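Local atomic coordinates of oligopeptide ABC transporter, periplasmic oligopeptide-binding protein, putative (Thermotoga maritima MSB8, PDB entry 5IPW), a protein that probably binds oligopeptides in the periplasm and hands them to an ABC transporter for uptake across the inner membrane. Residues 56-67 against 269-280; 335-343 against 448-456. All coordinates share one frame; numbering follows the deposited sequence.

Interaction 1 (56-67 against 269-280); sequences VGQFGGTWRRVW and NQLPYIDYVRHE
Trp63 and Val277 lie side by side on neighbouring parallel strands, 62-67 and 276-280, their side chains pointing the same way with CB of Trp63 4.0 Å from CB of Val277. The backbone between them is bonded as parallel strands are: Trp63 gives its N-H to Tyr276 O and takes that of Arg278, and Arg65 N reaches Arg278 O at 2.8 Å while Arg65 O accepts from Glu280 N. On the same face, Arg65 lays its CB over the imidazole of His279, 4.0 Å from the ring centroid. Its chain bends at chi3 (107°), which places His279 NE2 at the edge of the Arg65 guanidinium, near its plane, for a weak bond of 3.5 Å from Arg65 NH1; Arg65 CD rests against one face of the Trp63 indole. Further along, His279 turns its ring edge to the face of Trp67, centroids 5.3 Å apart and planes at 62°, a T-shaped pair. Ile76 and Leu79 of helix 73-80 pack over this side. On the other face, Arg278 NH1 comes within 3.5 Å of Arg64 CG, while the guanidinium of Arg64 is paired with Asp298.

Ahead of the strands, Gly60 N bonds to Tyr273 O at 3.0 Å. Gly57 CA sits over the Tyr273 ring, 3.6 Å from its centroid, with Leu271 CD2 on the opposite face, and Phe59 turns its ring edge to the carbonyl oxygens of Gln270 and Pro272. Gly60 and Gly61 take backbone angles at which any side chain would collide with the preceding carbonyl oxygen.

Strand 62-67 forms an outer strand of a mixed sheet, which 276-281 joins to 252-257. Main-chain bonds set its register, whereas Arg65, Trp67 and His279 pack the strand pair against helix 73-80.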
loop_
_atom_site.group_PDB
_atom_site.type_symbol
_atom_site.label_atom_id
_atom_site.label_comp_id
_atom_site.label_asym_id
_atom_site.label_seq_id
_atom_site.Cartn_x
_atom_site.Cartn_y
_atom_site.Cartn_z
ATOM N N VAL A 56 -10.416 24.208 -8.778
ATOM C CA VAL A 56 -9.360 25.076 -8.302
ATOM C C VAL A 56 -9.757 25.574 -6.918
ATOM O O VAL A 56 -10.875 26.029 -6.719
ATOM C CB VAL A 56 -9.113 26.246 -9.276
ATOM C CG1 VAL A 56 -8.093 27.236 -8.716
ATOM C CG2 VAL A 56 -8.621 25.709 -10.616
ATOM N N GLY A 57 -8.833 25.480 -5.973
ATOM C CA GLY A 57 -9.132 25.746 -4.566
ATOM C C GLY A 57 -8.903 27.172 -4.111
ATOM O O GLY A 57 -8.450 28.011 -4.875
ATOM N N GLN A 58 -9.228 27.429 -2.846
ATOM C CA GLN A 58 -9.060 28.736 -2.211
ATOM C C GLN A 58 -8.130 28.585 -1.033
ATOM O O GLN A 58 -8.110 27.542 -0.374
ATOM C CB GLN A 58 -10.394 29.275 -1.714
ATOM C CG GLN A 58 -11.379 29.587 -2.819
ATOM C CD GLN A 58 -12.756 29.932 -2.287
ATOM O OE1 GLN A 58 -13.452 29.078 -1.743
ATOM N NE2 GLN A 58 -13.160 31.188 -2.446
ATOM N N PHE A 59 -7.357 29.632 -0.775
ATOM C CA PHE A 59 -6.366 29.612 0.286
ATOM C C PHE A 59 -7.017 29.871 1.639
ATOM O O PHE A 59 -7.913 30.713 1.760
ATOM C CB PHE A 59 -5.315 30.697 0.060
ATOM C CG PHE A 59 -4.295 30.356 -0.971
ATOM C CD1 PHE A 59 -3.469 29.257 -0.801
ATOM C CD2 PHE A 59 -4.124 31.160 -2.097
ATOM C CE1 PHE A 59 -2.512 28.942 -1.747
ATOM C CE2 PHE A 59 -3.170 30.852 -3.046
ATOM C CZ PHE A 59 -2.356 29.744 -2.869
ATOM N N GLY A 60 -6.542 29.151 2.648
ATOM C CA GLY A 60 -6.826 29.474 4.030
ATOM C C GLY A 60 -7.254 28.282 4.840
ATOM O O GLY A 60 -7.284 27.158 4.340
ATOM N N GLY A 61 -7.560 28.543 6.111
ATOM C CA GLY A 61 -8.247 27.586 6.966
ATOM C C GLY A 61 -7.349 26.717 7.814
ATOM O O GLY A 61 -6.135 26.629 7.589
ATOM N N THR A 62 -7.966 26.085 8.810
ATOM C CA THR A 62 -7.299 25.122 9.668
ATOM C C THR A 62 -8.069 23.822 9.577
ATOM O O THR A 62 -9.257 23.763 9.881
ATOM C CB THR A 62 -7.210 25.588 11.140
ATOM O OG1 THR A 62 -6.415 26.779 11.225
ATOM C CG2 THR A 62 -6.559 24.525 12.014
ATOM N N TRP A 63 -7.359 22.788 9.157
ATOM C CA TRP A 63 -7.907 21.475 8.933
ATOM C C TRP A 63 -7.825 20.709 10.252
ATOM O O TRP A 63 -6.731 20.343 10.707
ATOM C CB TRP A 63 -7.101 20.811 7.801
ATOM C CG TRP A 63 -7.327 19.363 7.519
ATOM C CD1 TRP A 63 -8.278 18.532 8.049
ATOM C CD2 TRP A 63 -6.586 18.579 6.587
ATOM N NE1 TRP A 63 -8.152 17.260 7.514
ATOM C CE2 TRP A 63 -7.124 17.273 6.610
ATOM C CE3 TRP A 63 -5.517 18.858 5.727
ATOM C CZ2 TRP A 63 -6.621 16.252 5.812
ATOM C CZ3 TRP A 63 -5.018 17.847 4.945
ATOM C CH2 TRP A 63 -5.568 16.555 4.987
ATOM N N ARG A 64 -8.992 20.473 10.851
ATOM C CA ARG A 64 -9.093 19.800 12.138
ATOM C C ARG A 64 -9.126 18.297 11.984
ATOM O O ARG A 64 -9.996 17.755 11.301
ATOM C CB ARG A 64 -10.353 20.249 12.878
ATOM C CG ARG A 64 -10.399 21.749 13.152
ATOM C CD ARG A 64 -11.762 22.179 13.659
ATOM N NE ARG A 64 -12.786 21.965 12.642
ATOM C CZ ARG A 64 -14.096 21.944 12.865
ATOM N NH1 ARG A 64 -14.591 22.135 14.088
ATOM N NH2 ARG A 64 -14.925 21.730 11.851
ATOM N N ARG A 65 -8.168 17.632 12.627
ATOM C CA ARG A 65 -8.162 16.181 12.731
ATOM C C ARG A 65 -7.955 15.772 14.185
ATOM O O ARG A 65 -7.805 16.618 15.075
ATOM C CB ARG A 65 -7.031 15.590 11.893
ATOM C CG ARG A 65 -6.987 16.006 10.436
ATOM C CD ARG A 65 -5.835 15.298 9.720
ATOM N NE ARG A 65 -6.299 14.242 8.821
ATOM C CZ ARG A 65 -5.881 12.977 8.810
ATOM N NH1 ARG A 65 -4.957 12.543 9.651
ATOM N NH2 ARG A 65 -6.392 12.126 7.923
ATOM N N VAL A 66 -7.923 14.466 14.416
ATOM C CA VAL A 66 -7.599 13.921 15.727
ATOM C C VAL A 66 -6.589 12.783 15.592
ATOM O O VAL A 66 -6.649 12.006 14.637
ATOM C CB VAL A 66 -8.865 13.410 16.469
ATOM C CG1 VAL A 66 -9.830 14.553 16.724
ATOM C CG2 VAL A 66 -9.564 12.307 15.696
ATOM N N TRP A 67 -5.673 12.684 16.553
ATOM C CA TRP A 67 -4.729 11.553 16.604
ATOM C C TRP A 67 -4.475 11.032 18.029
ATOM O O TRP A 67 -4.880 11.646 19.025
ATOM C CB TRP A 67 -3.410 11.928 15.918
ATOM C CG TRP A 67 -2.463 12.775 16.730
ATOM C CD1 TRP A 67 -2.779 13.714 17.671
ATOM C CD2 TRP A 67 -1.035 12.777 16.630
ATOM N NE1 TRP A 67 -1.637 14.289 18.173
ATOM C CE2 TRP A 67 -0.551 13.731 17.550
ATOM C CE3 TRP A 67 -0.116 12.061 15.852
ATOM C CZ2 TRP A 67 0.811 13.986 17.718
ATOM C CZ3 TRP A 67 1.239 12.312 16.019
ATOM C CH2 TRP A 67 1.689 13.267 16.948
ATOM N N ASN A 269 -1.504 28.936 -8.178
ATOM C CA ASN A 269 -1.520 29.002 -6.710
ATOM C C ASN A 269 -0.480 28.055 -6.088
ATOM O O ASN A 269 -0.504 26.854 -6.337
ATOM C CB ASN A 269 -2.908 28.641 -6.154
ATOM C CG ASN A 269 -3.995 29.595 -6.611
ATOM O OD1 ASN A 269 -3.886 30.802 -6.432
ATOM N ND2 ASN A 269 -5.053 29.053 -7.207
ATOM N N GLN A 270 0.422 28.610 -5.281
ATOM C CA GLN A 270 1.395 27.816 -4.540
ATOM C C GLN A 270 0.692 27.006 -3.459
ATOM O O GLN A 270 0.062 27.558 -2.557
ATOM C CB GLN A 270 2.453 28.709 -3.879
ATOM C CG GLN A 270 3.457 27.929 -3.035
ATOM C CD GLN A 270 4.338 28.806 -2.162
ATOM O OE1 GLN A 270 3.904 29.849 -1.667
ATOM N NE2 GLN A 270 5.580 28.369 -1.942
ATOM N N LEU A 271 0.828 25.695 -3.542
ATOM C CA LEU A 271 0.194 24.806 -2.593
ATOM C C LEU A 271 0.997 24.771 -1.284
ATOM O O LEU A 271 2.129 25.254 -1.235
ATOM C CB LEU A 271 0.067 23.406 -3.214
ATOM C CG LEU A 271 -0.811 23.358 -4.463
ATOM C CD1 LEU A 271 -0.661 22.023 -5.166
ATOM C CD2 LEU A 271 -2.272 23.612 -4.123
ATOM N N PRO A 272 0.399 24.228 -0.210
ATOM C CA PRO A 272 -0.985 23.736 -0.110
ATOM C C PRO A 272 -2.000 24.858 -0.087
ATOM O O PRO A 272 -1.635 26.002 0.066
ATOM C CB PRO A 272 -1.003 22.987 1.227
ATOM C CG PRO A 272 0.098 23.597 2.018
ATOM C CD PRO A 272 1.162 23.977 1.025
ATOM N N TYR A 273 -3.271 24.533 -0.249
ATOM C CA TYR A 273 -4.316 25.528 -0.088
ATOM C C TYR A 273 -4.502 25.857 1.391
ATOM O O TYR A 273 -4.652 27.012 1.777
ATOM C CB TYR A 273 -5.626 24.985 -0.614
ATOM C CG TYR A 273 -5.717 24.831 -2.118
ATOM C CD1 TYR A 273 -5.580 25.921 -2.958
ATOM C CD2 TYR A 273 -6.003 23.602 -2.686
ATOM C CE1 TYR A 273 -5.702 25.784 -4.331
ATOM C CE2 TYR A 273 -6.133 23.458 -4.047
ATOM C CZ TYR A 273 -5.969 24.550 -4.862
ATOM O OH TYR A 273 -6.121 24.393 -6.210
ATOM N N ILE A 274 -4.459 24.813 2.208
ATOM C CA ILE A 274 -4.735 24.905 3.633
ATOM C C ILE A 274 -3.524 25.455 4.400
ATOM O O ILE A 274 -2.394 25.011 4.193
ATOM C CB ILE A 274 -5.167 23.521 4.159
ATOM C CG1 ILE A 274 -6.454 23.099 3.438
ATOM C CG2 ILE A 274 -5.372 23.554 5.668
ATOM C CD1 ILE A 274 -6.810 21.646 3.618
ATOM N N ASP A 275 -3.774 26.427 5.276
ATOM C CA ASP A 275 -2.711 27.115 6.011
ATOM C C ASP A 275 -2.159 26.267 7.159
ATOM O O ASP A 275 -0.939 26.198 7.369
ATOM C CB ASP A 275 -3.227 28.441 6.573
ATOM C CG ASP A 275 -3.367 29.533 5.518
ATOM O OD1 ASP A 275 -2.737 29.439 4.439
ATOM O OD2 ASP A 275 -4.092 30.520 5.788
ATOM N N TYR A 276 -3.062 25.649 7.910
ATOM C CA TYR A 276 -2.695 24.863 9.078
ATOM C C TYR A 276 -3.497 23.581 9.142
ATOM O O TYR A 276 -4.660 23.553 8.735
ATOM C CB TYR A 276 -2.981 25.647 10.355
ATOM C CG TYR A 276 -2.185 26.909 10.497
ATOM C CD1 TYR A 276 -0.933 26.896 11.089
ATOM C CD2 TYR A 276 -2.693 28.110 10.066
ATOM C CE1 TYR A 276 -0.199 28.059 11.231
ATOM C CE2 TYR A 276 -1.976 29.280 10.201
ATOM C CZ TYR A 276 -0.725 29.249 10.780
ATOM O OH TYR A 276 -0.004 30.417 10.901
ATOM N N VAL A 277 -2.878 22.526 9.656
ATOM C CA VAL A 277 -3.610 21.314 9.977
ATOM C C VAL A 277 -3.291 20.966 11.421
ATOM O O VAL A 277 -2.124 20.857 11.799
ATOM C CB VAL A 277 -3.350 20.146 8.985
ATOM C CG1 VAL A 277 -2.017 20.284 8.283
ATOM C CG2 VAL A 277 -3.466 18.786 9.666
ATOM N N ARG A 278 -4.344 20.840 12.231
ATOM C CA ARG A 278 -4.183 20.600 13.658
ATOM C C ARG A 278 -4.796 19.275 14.084
ATOM O O ARG A 278 -5.943 18.966 13.766
ATOM C CB ARG A 278 -4.720 21.789 14.477
ATOM C CG ARG A 278 -6.077 21.647 15.155
ATOM C CD ARG A 278 -6.583 23.023 15.569
ATOM N NE ARG A 278 -7.138 23.084 16.918
ATOM C CZ ARG A 278 -8.396 22.798 17.264
ATOM N NH1 ARG A 278 -9.287 22.382 16.378
ATOM N NH2 ARG A 278 -8.768 22.919 18.530
ATOM N N HIS A 279 -3.989 18.480 14.776
ATOM C CA HIS A 279 -4.447 17.233 15.373
ATOM C C HIS A 279 -4.652 17.445 16.867
ATOM O O HIS A 279 -3.762 17.968 17.552
ATOM C CB HIS A 279 -3.425 16.125 15.159
ATOM C CG HIS A 279 -3.276 15.711 13.730
ATOM N ND1 HIS A 279 -2.698 16.521 12.779
ATOM C CD2 HIS A 279 -3.618 14.567 13.095
ATOM C CE1 HIS A 279 -2.702 15.900 11.615
ATOM N NE2 HIS A 279 -3.246 14.709 11.781
ATOM N N GLU A 280 -5.831 17.063 17.356
ATOM C CA GLU A 280 -6.080 16.989 18.787
ATOM C C GLU A 280 -5.720 15.603 19.310
ATOM O O GLU A 280 -6.121 14.589 18.727
ATOM C CB GLU A 280 -7.541 17.290 19.096
ATOM C CG GLU A 280 -7.806 17.481 20.585
ATOM C CD GLU A 280 -9.192 18.011 20.895
ATOM O OE1 GLU A 280 -9.859 18.583 20.001
ATOM O OE2 GLU A 280 -9.608 17.855 22.056
#

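Interaction 2 (335-343 against 448-456)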
loop_
_atom_site.group_PDB
_atom_site.type_symbol
_atom_site.label_atom_id
_atom_site.label_comp_id
_atom_site.label_asym_id
_atom_site.label_seq_id
_atom_site.Cartn_x
_atom_site.Cartn_y
_atom_site.Cartn_z
ATOM N N ASN A 335 -8.254 -5.450 -0.278
ATOM C CA ASN A 335 -8.221 -6.898 -0.141
ATOM C C ASN A 335 -9.114 -7.590 -1.164
ATOM O O ASN A 335 -10.285 -7.258 -1.305
ATOM C CB ASN A 335 -8.533 -7.348 1.291
ATOM C CG ASN A 335 -9.809 -6.764 1.836
ATOM O OD1 ASN A 335 -10.768 -6.529 1.103
ATOM N ND2 ASN A 335 -9.837 -6.538 3.144
ATOM N N GLY A 336 -8.532 -8.542 -1.889
ATOM C CA GLY A 336 -9.261 -9.321 -2.882
ATOM C C GLY A 336 -10.294 -10.249 -2.267
ATOM O O GLY A 336 -11.193 -10.732 -2.957
ATOM N N SER A 337 -10.137 -10.515 -0.974
ATOM C CA SER A 337 -11.125 -11.222 -0.194
ATOM C C SER A 337 -10.885 -10.955 1.273
ATOM O O SER A 337 -9.748 -10.801 1.702
ATOM C CB SER A 337 -11.030 -12.720 -0.444
ATOM O OG SER A 337 -11.713 -13.422 0.579
ATOM N N ALA A 338 -11.960 -10.904 2.043
ATOM C CA ALA A 338 -11.846 -10.808 3.488
ATOM C C ALA A 338 -11.560 -12.180 4.107
ATOM O O ALA A 338 -11.063 -12.262 5.233
ATOM C CB ALA A 338 -13.119 -10.231 4.076
ATOM N N SER A 339 -11.886 -13.252 3.382
ATOM C CA SER A 339 -11.713 -14.610 3.902
ATOM C C SER A 339 -11.717 -15.649 2.789
ATOM O O SER A 339 -12.776 -16.082 2.355
ATOM C CB SER A 339 -12.812 -14.932 4.919
ATOM O OG SER A 339 -12.564 -16.167 5.569
ATOM N N ARG A 340 -10.523 -16.035 2.338
ATOM C CA ARG A 340 -10.360 -17.030 1.277
ATOM C C ARG A 340 -9.788 -18.338 1.820
ATOM O O ARG A 340 -9.384 -18.410 2.979
ATOM C CB ARG A 340 -9.494 -16.493 0.124
ATOM C CG ARG A 340 -8.160 -15.857 0.498
ATOM C CD ARG A 340 -7.037 -16.846 0.807
ATOM N NE ARG A 340 -5.798 -16.128 1.106
ATOM C CZ ARG A 340 -4.564 -16.623 1.011
ATOM N NH1 ARG A 340 -4.345 -17.877 0.625
ATOM N NH2 ARG A 340 -3.530 -15.842 1.309
ATOM N N ILE A 341 -9.765 -19.363 0.970
ATOM C CA ILE A 341 -9.267 -20.686 1.340
ATOM C C ILE A 341 -8.388 -21.269 0.242
ATOM O O ILE A 341 -8.595 -21.024 -0.949
ATOM C CB ILE A 341 -10.425 -21.667 1.645
ATOM C CG1 ILE A 341 -9.909 -22.931 2.337
ATOM C CG2 ILE A 341 -11.189 -22.041 0.378
ATOM C CD1 ILE A 341 -11.018 -23.846 2.819
ATOM N N SER A 342 -7.385 -22.026 0.657
ATOM C CA SER A 342 -6.631 -22.856 -0.263
ATOM C C SER A 342 -6.610 -24.271 0.306
ATOM O O SER A 342 -6.559 -24.465 1.522
ATOM C CB SER A 342 -5.219 -22.308 -0.500
ATOM O OG SER A 342 -4.621 -21.844 0.691
ATOM N N LEU A 343 -6.709 -25.253 -0.578
ATOM C CA LEU A 343 -6.628 -26.648 -0.179
ATOM C C LEU A 343 -5.164 -27.060 -0.178
ATOM O O LEU A 343 -4.334 -26.427 -0.825
ATOM C CB LEU A 343 -7.430 -27.525 -1.143
ATOM C CG LEU A 343 -8.886 -27.112 -1.383
ATOM C CD1 LEU A 343 -9.438 -27.861 -2.582
ATOM C CD2 LEU A 343 -9.743 -27.347 -0.146
ATOM N N GLN A 448 -12.289 -15.971 15.470
ATOM C CA GLN A 448 -13.744 -16.153 15.488
ATOM C C GLN A 448 -14.439 -15.654 14.218
ATOM O O GLN A 448 -15.461 -16.201 13.807
ATOM C CB GLN A 448 -14.350 -15.445 16.707
ATOM C CG GLN A 448 -15.840 -15.690 16.905
ATOM C CD GLN A 448 -16.177 -17.166 16.963
ATOM O OE1 GLN A 448 -16.941 -17.674 16.141
ATOM N NE2 GLN A 448 -15.584 -17.869 17.924
ATOM N N PHE A 449 -13.895 -14.604 13.614
ATOM C CA PHE A 449 -14.475 -14.058 12.405
ATOM C C PHE A 449 -14.503 -15.112 11.317
ATOM O O PHE A 449 -15.546 -15.349 10.720
ATOM C CB PHE A 449 -13.703 -12.824 11.928
ATOM C CG PHE A 449 -13.984 -12.453 10.497
ATOM C CD1 PHE A 449 -15.245 -12.011 10.115
ATOM C CD2 PHE A 449 -12.989 -12.561 9.526
ATOM C CE1 PHE A 449 -15.509 -11.675 8.794
ATOM C CE2 PHE A 449 -13.246 -12.225 8.203
ATOM C CZ PHE A 449 -14.509 -11.784 7.838
ATOM N N HIS A 450 -13.361 -15.745 11.068
ATOM C CA HIS A 450 -13.250 -16.724 9.979
ATOM C C HIS A 450 -14.079 -17.988 10.240
ATOM O O HIS A 450 -14.609 -18.591 9.304
ATOM C CB HIS A 450 -11.787 -17.096 9.738
ATOM C CG HIS A 450 -10.997 -16.023 9.057
ATOM N ND1 HIS A 450 -11.126 -15.745 7.713
ATOM C CD2 HIS A 450 -10.060 -15.168 9.531
ATOM C CE1 HIS A 450 -10.305 -14.762 7.390
ATOM N NE2 HIS A 450 -9.647 -14.394 8.474
ATOM N N VAL A 451 -14.181 -18.383 11.508
ATOM C CA VAL A 451 -15.063 -19.476 11.905
ATOM C C VAL A 451 -16.454 -19.221 11.333
ATOM O O VAL A 451 -16.983 -20.041 10.581
ATOM C CB VAL A 451 -15.153 -19.600 13.444
ATOM C CG1 VAL A 451 -16.295 -20.518 13.864
ATOM C CG2 VAL A 451 -13.834 -20.094 14.020
ATOM N N ASP A 452 -17.018 -18.066 11.676
ATOM C CA ASP A 452 -18.371 -17.683 11.246
ATOM C C ASP A 452 -18.548 -17.781 9.738
ATOM O O ASP A 452 -19.560 -18.290 9.255
ATOM C CB ASP A 452 -18.699 -16.254 11.685
ATOM C CG ASP A 452 -18.596 -16.065 13.179
ATOM O OD1 ASP A 452 -18.598 -17.083 13.901
ATOM O OD2 ASP A 452 -18.507 -14.903 13.631
ATOM N N VAL A 453 -17.558 -17.291 9.003
ATOM C CA VAL A 453 -17.606 -17.287 7.541
ATOM C C VAL A 453 -17.785 -18.703 7.014
ATOM O O VAL A 453 -18.728 -18.990 6.270
ATOM C CB VAL A 453 -16.319 -16.697 6.922
ATOM C CG1 VAL A 453 -16.399 -16.696 5.399
ATOM C CG2 VAL A 453 -16.064 -15.287 7.440
ATOM N N TRP A 454 -16.874 -19.585 7.415
ATOM C CA TRP A 454 -16.802 -20.924 6.842
ATOM C C TRP A 454 -17.755 -21.910 7.509
ATOM O O TRP A 454 -18.121 -22.918 6.900
ATOM C CB TRP A 454 -15.352 -21.404 6.846
ATOM C CG TRP A 454 -14.537 -20.554 5.934
ATOM C CD1 TRP A 454 -13.849 -19.419 6.262
ATOM C CD2 TRP A 454 -14.376 -20.725 4.522
ATOM N NE1 TRP A 454 -13.252 -18.892 5.148
ATOM C CE2 TRP A 454 -13.559 -19.673 4.065
ATOM C CE3 TRP A 454 -14.834 -21.673 3.600
ATOM C CZ2 TRP A 454 -13.188 -19.544 2.728
ATOM C CZ3 TRP A 454 -14.462 -21.545 2.268
ATOM C CH2 TRP A 454 -13.653 -20.487 1.845
ATOM N N THR A 455 -18.180 -21.600 8.733
ATOM C CA THR A 455 -19.312 -22.290 9.356
ATOM C C THR A 455 -20.554 -22.229 8.462
ATOM O O THR A 455 -21.319 -23.187 8.388
ATOM C CB THR A 455 -19.654 -21.688 10.729
ATOM O OG1 THR A 455 -18.530 -21.824 11.605
ATOM C CG2 THR A 455 -20.860 -22.391 11.359
ATOM N N MET A 456 -20.753 -21.106 7.784
ATOM C CA MET A 456 -21.858 -20.974 6.846
ATOM C C MET A 456 -21.594 -21.768 5.580
ATOM O O MET A 456 -22.522 -22.303 4.987
ATOM C CB MET A 456 -22.100 -19.510 6.493
ATOM C CG MET A 456 -22.563 -18.666 7.672
ATOM S SD MET A 456 -22.588 -16.896 7.320
ATOM C CE MET A 456 -23.319 -16.897 5.687
#
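Ser339 OG lies between two side chains one turn apart on helix 448-462, His450 and Trp454. The indole donates: Trp454 NE1 is 2.8 Å from Ser339 OG, with an angle of 146° at the hydrogen and the oxygen 18° out of the ring plane. His450 ND1 shares a second hydrogen bond with the same oxygen, Ser339 OG to His450 ND1 2.6 Å, and either atom could supply its proton. With OG anti to the backbone N (chi1 -172°), the serine reaches across to the helix.

The main-chain polar atoms of Ser339 are also matched. Its N donates to Ser337 OG at 2.8 Å, closing an ST turn where the chain rounds a corner, and its O accepts from Thr591 OG1. The neighbouring Ala338 O meets the edge of Phe449, 3.7 Å from Phe449 CE2. Arg340 points away from the helix and pairs with Asp516.

Beyond the polar cluster the contact is apolar. Ile341 CG2 packs against Trp454 CH2, and Ile341 CD1 stands over one indole face while Val453 CG1 stands over the other; Phe449 CD2 lies over the centre of the His450 ring. Val491 of strand 489-494 touches both His450 and Trp454. A phenylalanine in place of Trp454 would probably leave Ser339 OG without its indole donor and open a gap beside Ile341, freeing the serine and His450 to shift.

The helix links the parallel neighbours 440-445 and 467-472 in a beta-alpha-beta crossover and packs on their mixed sheet, to which 340-343 also belongs. A single buried hydroxyl, gripped by two ring nitrogens, therefore ties the approach to strand 340-343 to this helix, and hydrophobic packing fills in around it.

Interaction 1 and interaction 2 lie far apart, about 41 Å between centres and about 19 Å between nearest atoms, and follow one another along the chain. They belong to separate mixed sheets: the strands of 56-67 and 269-280 pair within one, whereas 335-343 and 448-456 join a strand of the other to the helix lying on it. This is consistent with placement in different lobes of a family 5 solute-binding fold, whose members hold their ligand in a cleft between lobes. Neither contact includes a bound peptide. The first unites two strands chiefly through main-chain bonds, the second relies on side chains, and their centres lie about 25 Å and 22 Å from the centre of the chain.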